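Local coordinates for protein discoidin-2 (Dictyostelium discoideum, PDB 2VM9) that binds galactose and N-acetylgalactosamine as a homotrimeric, calcium-containing lectin and may take part in forming the spore coat, at residues 74-79 / 91-96; 136-139 / 144-147; 14-19 / 149-154. All blocks are in the same frame, centred on the assembly; numbering follows the deposited sequence.

Interaction 1 of 3, residues 74-79 / 91-96; sequences VAISTQ and YKLRYT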
loop_
_atom_site.group_PDB
_atom_site.type_symbol
_atom_site.label_atom_id
_atom_site.label_comp_id
_atom_site.label_asym_id
_atom_site.label_seq_id
_atom_site.Cartn_x
_atom_site.Cartn_y
_atom_site.Cartn_z
ATOM N N VAL A 74 5.741 16.585 6.589
ATOM C CA VAL A 74 5.455 17.926 7.121
ATOM C C VAL A 74 6.639 18.558 7.858
ATOM O O VAL A 74 6.697 19.782 8.024
ATOM C CB VAL A 74 4.181 17.937 8.043
ATOM C CG1 VAL A 74 2.968 17.494 7.256
ATOM C CG2 VAL A 74 4.377 17.066 9.318
ATOM N N ALA A 75 7.577 17.730 8.331
ATOM C CA ALA A 75 8.761 18.294 8.983
ATOM C C ALA A 75 9.876 17.284 9.032
ATOM O O ALA A 75 9.646 16.064 8.863
ATOM C CB ALA A 75 8.432 18.769 10.421
ATOM N N ILE A 76 11.083 17.814 9.228
ATOM C CA ILE A 76 12.243 16.980 9.563
ATOM C C ILE A 76 12.889 17.591 10.802
ATOM O O ILE A 76 12.930 18.826 10.945
ATOM C CB ILE A 76 13.254 16.940 8.391
ATOM C CG1 ILE A 76 14.454 16.033 8.722
ATOM C CG2 ILE A 76 13.732 18.378 8.005
ATOM C CD1 ILE A 76 15.369 15.850 7.532
ATOM N N SER A 77 13.409 16.742 11.689
ATOM C CA SER A 77 14.169 17.211 12.826
ATOM C C SER A 77 15.533 16.536 12.780
ATOM O O SER A 77 15.599 15.342 12.511
ATOM C CB SER A 77 13.500 16.820 14.126
ATOM O OG SER A 77 12.331 17.610 14.290
ATOM N N THR A 78 16.589 17.294 13.034
ATOM C CA THR A 78 17.941 16.720 13.150
ATOM C C THR A 78 18.577 17.110 14.480
ATOM O O THR A 78 18.220 18.110 15.109
ATOM C CB THR A 78 18.888 17.123 11.975
ATOM O OG1 THR A 78 19.201 18.519 12.061
ATOM C CG2 THR A 78 18.223 16.812 10.603
ATOM N N GLN A 79 19.564 16.315 14.863
ATOM C CA GLN A 79 20.233 16.440 16.119
ATOM C C GLN A 79 21.653 15.948 15.862
ATOM O O GLN A 79 21.920 15.174 14.927
ATOM C CB GLN A 79 19.469 15.545 17.089
ATOM C CG GLN A 79 19.794 15.613 18.512
ATOM C CD GLN A 79 18.846 14.691 19.279
ATOM O OE1 GLN A 79 18.491 13.610 18.785
ATOM N NE2 GLN A 79 18.438 15.100 20.474
ATOM N N TYR A 91 22.700 20.970 5.749
ATOM C CA TYR A 91 22.434 19.894 4.799
ATOM C C TYR A 91 21.461 20.339 3.708
ATOM O O TYR A 91 20.794 21.385 3.820
ATOM C CB TYR A 91 21.878 18.661 5.543
ATOM C CG TYR A 91 20.561 18.910 6.275
ATOM C CD1 TYR A 91 19.332 18.773 5.607
ATOM C CD2 TYR A 91 20.541 19.239 7.636
ATOM C CE1 TYR A 91 18.116 19.002 6.276
ATOM C CE2 TYR A 91 19.319 19.451 8.316
ATOM C CZ TYR A 91 18.128 19.330 7.618
ATOM O OH TYR A 91 16.939 19.511 8.273
ATOM N N LYS A 92 21.414 19.530 2.655
ATOM C CA LYS A 92 20.411 19.632 1.594
ATOM C C LYS A 92 19.482 18.420 1.682
ATOM O O LYS A 92 19.798 17.404 2.332
ATOM C CB LYS A 92 21.083 19.645 0.213
ATOM C CG LYS A 92 21.909 20.924 -0.079
ATOM C CD LYS A 92 22.635 20.791 -1.421
ATOM C CE LYS A 92 23.513 22.017 -1.635
ATOM N NZ LYS A 92 24.034 22.095 -3.042
ATOM N N LEU A 93 18.329 18.540 1.036
ATOM C CA LEU A 93 17.364 17.444 0.985
ATOM C C LEU A 93 17.028 17.175 -0.465
ATOM O O LEU A 93 16.935 18.106 -1.277
ATOM C CB LEU A 93 16.076 17.787 1.741
ATOM C CG LEU A 93 16.118 17.870 3.261
ATOM C CD1 LEU A 93 14.777 18.488 3.741
ATOM C CD2 LEU A 93 16.393 16.464 3.902
ATOM N N ARG A 94 16.868 15.891 -0.770
ATOM C CA ARG A 94 16.415 15.441 -2.076
ATOM C C ARG A 94 15.229 14.524 -1.844
ATOM O O ARG A 94 15.109 13.892 -0.784
ATOM C CB ARG A 94 17.517 14.642 -2.781
ATOM C CG ARG A 94 18.893 15.265 -2.731
ATOM C CD ARG A 94 19.829 14.546 -3.691
ATOM N NE ARG A 94 19.470 14.826 -5.080
ATOM C CZ ARG A 94 19.257 13.910 -6.020
ATOM N NH1 ARG A 94 19.375 12.599 -5.764
ATOM N NH2 ARG A 94 18.947 14.319 -7.234
ATOM N N TYR A 95 14.351 14.426 -2.830
ATOM C CA TYR A 95 13.262 13.465 -2.707
ATOM C C TYR A 95 12.778 13.019 -4.057
ATOM O O TYR A 95 13.145 13.600 -5.086
ATOM C CB TYR A 95 12.116 14.018 -1.849
ATOM C CG TYR A 95 11.464 15.236 -2.427
ATOM C CD1 TYR A 95 10.397 15.119 -3.318
ATOM C CD2 TYR A 95 11.913 16.517 -2.084
ATOM C CE1 TYR A 95 9.776 16.248 -3.837
ATOM C CE2 TYR A 95 11.308 17.658 -2.617
ATOM C CZ TYR A 95 10.238 17.506 -3.477
ATOM O OH TYR A 95 9.647 18.622 -4.018
ATOM N N THR A 96 11.949 11.982 -4.023
ATOM C CA THR A 96 11.365 11.426 -5.234
ATOM C C THR A 96 9.975 10.920 -4.931
ATOM O O THR A 96 9.706 10.295 -3.899
ATOM C CB THR A 96 12.231 10.274 -5.843
ATOM O OG1 THR A 96 11.636 9.815 -7.074
ATOM C CG2 THR A 96 12.367 9.099 -4.829
HETATM O O HOH W 1 17.283 20.157 10.917
#

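Interaction 2 of 3, residues 136-139 / 144-147; sequences IHPQ and HISL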
loop_
_atom_site.group_PDB
_atom_site.type_symbol
_atom_site.label_atom_id
_atom_site.label_comp_id
_atom_site.label_asym_id
_atom_site.label_seq_id
_atom_site.Cartn_x
_atom_site.Cartn_y
_atom_site.Cartn_z
ATOM N N ILE A 136 18.566 12.857 3.243
ATOM C CA ILE A 136 19.307 13.949 3.854
ATOM C C ILE A 136 20.746 13.879 3.358
ATOM O O ILE A 136 21.365 12.799 3.359
ATOM C CB ILE A 136 19.183 13.920 5.405
ATOM C CG1 ILE A 136 19.908 15.121 6.028
ATOM C CG2 ILE A 136 19.666 12.558 5.999
ATOM C CD1 ILE A 136 19.537 15.371 7.488
ATOM N N HIS A 137 21.246 15.026 2.886
ATOM C CA HIS A 137 22.571 15.135 2.255
ATOM C C HIS A 137 23.392 16.165 3.038
ATOM O O HIS A 137 23.361 17.357 2.717
ATOM C CB HIS A 137 22.394 15.575 0.793
ATOM C CG HIS A 137 22.080 14.440 -0.138
ATOM N ND1 HIS A 137 23.049 13.819 -0.904
ATOM C CD2 HIS A 137 20.912 13.812 -0.428
ATOM C CE1 HIS A 137 22.489 12.862 -1.635
ATOM N NE2 HIS A 137 21.194 12.835 -1.361
ATOM N N PRO A 138 24.059 15.724 4.124
ATOM C CA PRO A 138 24.896 16.632 4.918
ATOM C C PRO A 138 25.875 17.388 4.029
ATOM O O PRO A 138 26.474 16.800 3.106
ATOM C CB PRO A 138 25.657 15.680 5.840
ATOM C CG PRO A 138 24.605 14.566 6.097
ATOM C CD PRO A 138 24.066 14.351 4.679
ATOM N N GLN A 139 26.004 18.690 4.283
ATOM C CA GLN A 139 26.946 19.491 3.506
ATOM C C GLN A 139 28.161 19.904 4.311
ATOM O O GLN A 139 29.263 19.927 3.785
ATOM C CB GLN A 139 26.270 20.751 2.956
ATOM C CG GLN A 139 25.150 20.403 1.985
ATOM C CD GLN A 139 25.655 19.663 0.748
ATOM O OE1 GLN A 139 26.448 20.214 -0.027
ATOM N NE2 GLN A 139 25.205 18.406 0.559
ATOM N N HIS A 144 32.645 15.418 12.520
ATOM C CA HIS A 144 32.286 14.227 11.732
ATOM C C HIS A 144 30.854 14.345 11.268
ATOM O O HIS A 144 30.062 15.015 11.911
ATOM C CB HIS A 144 32.417 12.963 12.600
ATOM C CG HIS A 144 32.645 11.719 11.800
ATOM N ND1 HIS A 144 33.907 11.254 11.498
ATOM C CD2 HIS A 144 31.776 10.869 11.211
ATOM C CE1 HIS A 144 33.808 10.149 10.780
ATOM N NE2 HIS A 144 32.522 9.904 10.579
ATOM N N ILE A 145 30.523 13.667 10.171
ATOM C CA ILE A 145 29.146 13.600 9.713
ATOM C C ILE A 145 28.456 12.566 10.621
ATOM O O ILE A 145 28.544 11.363 10.396
ATOM C CB ILE A 145 29.066 13.199 8.246
ATOM C CG1 ILE A 145 29.728 14.286 7.382
ATOM C CG2 ILE A 145 27.595 12.964 7.837
ATOM C CD1 ILE A 145 29.951 13.855 5.909
ATOM N N SER A 146 27.805 13.076 11.657
ATOM C CA SER A 146 27.106 12.257 12.634
ATOM C C SER A 146 25.791 12.960 12.934
ATOM O O SER A 146 25.752 14.176 13.175
ATOM C CB SER A 146 27.930 12.101 13.935
ATOM O OG SER A 146 29.195 11.483 13.690
ATOM N N LEU A 147 24.692 12.202 12.926
ATOM C CA LEU A 147 23.415 12.842 13.200
ATOM C C LEU A 147 22.397 11.849 13.717
ATOM O O LEU A 147 22.541 10.615 13.548
ATOM C CB LEU A 147 22.852 13.568 11.965
ATOM C CG LEU A 147 22.414 12.643 10.808
ATOM C CD1 LEU A 147 20.977 12.156 10.974
ATOM C CD2 LEU A 147 22.570 13.327 9.463
#

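Interaction 3 of 3, residues 14-19 / 149-154; sequences ALLNLR and WELYAL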
loop_
_atom_site.group_PDB
_atom_site.type_symbol
_atom_site.label_atom_id
_atom_site.label_comp_id
_atom_site.label_asym_id
_atom_site.label_seq_id
_atom_site.Cartn_x
_atom_site.Cartn_y
_atom_site.Cartn_z
ATOM N N ALA A 14 8.878 2.769 12.883
ATOM C CA ALA A 14 9.496 1.788 11.983
ATOM C C ALA A 14 8.777 1.732 10.614
ATOM O O ALA A 14 8.496 0.669 10.076
ATOM C CB ALA A 14 9.577 0.380 12.658
ATOM N N LEU A 15 8.444 2.900 10.075
ATOM C CA LEU A 15 7.691 2.964 8.818
ATOM C C LEU A 15 8.569 3.090 7.572
ATOM O O LEU A 15 8.072 2.933 6.446
ATOM C CB LEU A 15 6.673 4.107 8.849
ATOM C CG LEU A 15 5.550 3.954 9.892
ATOM C CD1 LEU A 15 4.651 5.177 9.916
ATOM C CD2 LEU A 15 4.721 2.668 9.630
ATOM N N LEU A 16 9.843 3.427 7.752
ATOM C CA LEU A 16 10.708 3.691 6.608
ATOM C C LEU A 16 11.958 2.819 6.659
ATOM O O LEU A 16 12.485 2.569 7.734
ATOM C CB LEU A 16 11.119 5.172 6.571
ATOM C CG LEU A 16 9.950 6.142 6.425
ATOM C CD1 LEU A 16 10.447 7.562 6.613
ATOM C CD2 LEU A 16 9.270 5.959 5.041
ATOM N N ASN A 17 12.395 2.335 5.504
ATOM C CA ASN A 17 13.679 1.661 5.370
ATOM C C ASN A 17 14.737 2.783 5.291
ATOM O O ASN A 17 14.488 3.814 4.647
ATOM C CB ASN A 17 13.750 0.885 4.049
ATOM C CG ASN A 17 12.650 -0.186 3.894
ATOM O OD1 ASN A 17 11.803 -0.133 2.956
ATOM N ND2 ASN A 17 12.683 -1.183 4.773
ATOM N N LEU A 18 15.886 2.588 5.935
ATOM C CA LEU A 18 16.991 3.577 5.855
ATOM C C LEU A 18 18.197 2.951 5.172
ATOM O O LEU A 18 18.525 1.771 5.402
ATOM C CB LEU A 18 17.407 4.054 7.257
ATOM C CG LEU A 18 16.393 4.840 8.100
ATOM C CD1 LEU A 18 17.113 5.472 9.300
ATOM C CD2 LEU A 18 15.734 5.897 7.254
ATOM N N ARG A 19 18.872 3.746 4.360
ATOM C CA ARG A 19 20.108 3.317 3.726
ATOM C C ARG A 19 21.101 4.466 3.739
ATOM O O ARG A 19 20.884 5.492 3.084
ATOM C CB ARG A 19 19.846 2.926 2.274
ATOM C CG ARG A 19 21.134 2.441 1.579
ATOM C CD ARG A 19 20.844 1.943 0.174
ATOM N NE ARG A 19 20.527 3.027 -0.759
ATOM C CZ ARG A 19 21.422 3.799 -1.386
ATOM N NH1 ARG A 19 22.715 3.666 -1.150
ATOM N NH2 ARG A 19 21.010 4.733 -2.243
ATOM N N TRP A 149 17.893 11.908 13.711
ATOM C CA TRP A 149 16.846 12.601 12.976
ATOM C C TRP A 149 15.516 11.884 13.077
ATOM O O TRP A 149 15.445 10.721 13.515
ATOM C CB TRP A 149 17.229 12.793 11.496
ATOM C CG TRP A 149 17.333 11.526 10.689
ATOM C CD1 TRP A 149 17.775 10.284 11.106
ATOM C CD2 TRP A 149 16.993 11.387 9.310
ATOM N NE1 TRP A 149 17.714 9.385 10.042
ATOM C CE2 TRP A 149 17.270 10.052 8.933
ATOM C CE3 TRP A 149 16.508 12.277 8.340
ATOM C CZ2 TRP A 149 17.036 9.578 7.630
ATOM C CZ3 TRP A 149 16.291 11.818 7.061
ATOM C CH2 TRP A 149 16.568 10.474 6.710
ATOM N N GLU A 150 14.477 12.606 12.672
ATOM C CA GLU A 150 13.155 12.042 12.539
ATOM C C GLU A 150 12.469 12.750 11.383
ATOM O O GLU A 150 12.778 13.911 11.054
ATOM C CB GLU A 150 12.367 12.198 13.842
ATOM C CG GLU A 150 10.925 11.614 13.819
ATOM C CD GLU A 150 10.898 10.122 13.460
ATOM O OE1 GLU A 150 10.691 9.302 14.373
ATOM O OE2 GLU A 150 11.059 9.779 12.268
ATOM N N LEU A 151 11.569 12.019 10.736
ATOM C CA LEU A 151 10.792 12.544 9.626
ATOM C C LEU A 151 9.358 12.446 10.042
ATOM O O LEU A 151 8.929 11.372 10.483
ATOM C CB LEU A 151 11.019 11.650 8.400
ATOM C CG LEU A 151 12.355 11.865 7.682
ATOM C CD1 LEU A 151 12.647 10.696 6.770
ATOM C CD2 LEU A 151 12.355 13.228 6.901
ATOM N N TYR A 152 8.613 13.548 9.875
ATOM C CA TYR A 152 7.207 13.635 10.315
ATOM C C TYR A 152 6.302 13.689 9.093
ATOM O O TYR A 152 6.561 14.455 8.167
ATOM C CB TYR A 152 6.967 14.858 11.201
ATOM C CG TYR A 152 7.810 14.787 12.431
ATOM C CD1 TYR A 152 7.357 14.098 13.556
ATOM C CD2 TYR A 152 9.085 15.361 12.447
ATOM C CE1 TYR A 152 8.129 13.978 14.677
ATOM C CE2 TYR A 152 9.891 15.257 13.585
ATOM C CZ TYR A 152 9.392 14.584 14.701
ATOM O OH TYR A 152 10.128 14.434 15.822
ATOM N N ALA A 153 5.268 12.850 9.092
ATOM C CA ALA A 153 4.374 12.774 7.934
ATOM C C ALA A 153 2.923 12.900 8.392
ATOM O O ALA A 153 2.599 12.644 9.554
ATOM C CB ALA A 153 4.580 11.426 7.178
ATOM N N LEU A 154 2.038 13.290 7.476
ATOM C CA LEU A 154 0.618 13.246 7.807
ATOM C C LEU A 154 0.189 11.814 8.094
ATOM O O LEU A 154 0.662 10.901 7.453
ATOM C CB LEU A 154 -0.221 13.758 6.640
ATOM C CG LEU A 154 -0.031 15.233 6.297
ATOM C CD1 LEU A 154 -0.898 15.582 5.075
ATOM C CD2 LEU A 154 -0.398 16.089 7.523
#

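Interaction 1 of 3, residues 74-79 / 91-96
Y91 reaches across the interior from strand 87-96 and ends against I76 and T78 of strand 70-79. Its first torsion sets CG between the backbone N and the carbonyl carbon (chi1 61°), which aims the ring at the opposite strand. CB packs beside the carbonyl oxygen of H137. Further out, the CE1 side has L93 CG at the ring edge, in plane, and CE1 itself lies 4.4 Å from I76 CD1. On the other side CE2 is 3.7 Å from T78 CG2, and the same methyl also touches CZ. Both methyls approach the ring obliquely. At the tip, OH lies 3.4 Å from I76 CG2 and is hydrogen-bonded to a water at 2.7 Å, a polar partner for this buried hydroxyl. That water donates to T78 OG1 over 2.8 Å, bridging the two strands where no direct hydrogen bond joins them. OG1 is also hydrogen-bonded to N114 OD1, so the threonine hydroxyl is gripped twice. Beside this polar bridge, I76 extends with CG1 anti to its backbone N (chi1 -178°); it and L93 slide past each other in opposite directions, I76 CD1 meeting L93 CD2 at 3.8 Å. F125 touches both residues. The strand segments run at 140° to each other, their axes 11.4 Å apart, one from each of the two facing sheets of the F5/8 type C (discoidin) beta-sandwich.

Interaction 2 of 3, residues 136-139 / 144-147
The pyrrolidine ring of P138 meets I145 and L147 through its CB and CG atoms, on the side turned to segment 144-147. I145 CG2 touches both of these atoms and comes within 3.8 Å of P138 CG. L147 CD2 lies 4.1 Å from that same CG, and both side chains cross the proline at about a right angle. This is core packing between the two sheets of the F5/8 type C beta-sandwich, 136-139 belonging to strand 133-142 and 146-147 opening strand 146-153. I136 completes the patch: its CD1 meets L147 CD2 tip to tip at 4.2 Å. With CG held between the backbone N and the carbonyl carbon (chi1 68°), L147 can offer one methyl, CD2, to both I136 and P138. All four residues are buried, and W52 of strand 52-53 also touches I145 and L147.

H137 and Q139 point away from segment 144-147, and the H137 ring meets that of F62 with planes at about 40°. Q139 folds its amide back on its own strand, where NE2 donates to H137 O at 3.0 Å in a nearly straight bond (172°); the oxygen lies in the plane of the amide, whereas NE2 stands above the carbonyl plane of H137.

Interaction 3 of 3, residues 14-19 / 149-154
L16 and L18 carry the contact from segment 14-19, pointing in toward L151 and W149, while A14, L15, N17 and R19 lie at contacts with the neighbouring subunits. A14 and L15 come first, packing on N17 and S67 of the third subunit. L16 then turns inward. Its CG lies anti to the carbonyl carbon (chi1 -61°), and the L16 and L151 side chains cross at about a right angle, with their CD1 methyls 3.8 Å apart. N17 packs on L15 of the second subunit. L18 slides past W149 in the opposite direction, one methyl for each ring of the indole: CD1 is 4.0 Å from NE1 and CD2 is 3.9 Å from CZ2, an oblique approach to the ring system. The indole nitrogen also makes a weak hydrogen bond to S33 OG. R19 NH2 donates to A12 O of the second subunit.

In segment 149-154, the carboxylate of the buried E150 is well supplied with donors. OE2 takes L151 N at 2.8 Å on its anti lone pair and L11 N besides, and OE1 takes A12 N, tying the chain just before 14-19 to strand 146-153. E150 CG meanwhile rests 3.4 Å above one face of the Y152 ring, offset toward the rim.

No helix intervenes. Strand 17-20 lies at one edge of its five-stranded sheet within this chain, paired antiparallel with 63-67, whose A65 touches both L18 and L151, whereas strand 146-153 lies in the facing sheet beside 70-79.

In the fold
All three contacts join the two sheets of the beta-sandwich domain. Interaction 1 lies about 10 Å from interaction 3 and about 11 Å from interaction 2, centre to centre; interactions 2 and 3 are about 16 Å apart. Probable backbone hydrogen bonds link 1 to 2 (K92 O to H137 N, 2.8 Å) and 1 to 3 (V74 N to Y152 O, 2.8 Å), where a classic beta bulge sets V74 and A75 opposite the single residue Y152. Interactions 2 and 3 share strand 146-153 and meet where I136 CG2 packs 3.6 Å from W149 CZ3. All three lie away from the calcium site, and the carbohydrate-binding residues belong to the separate lectin-like region.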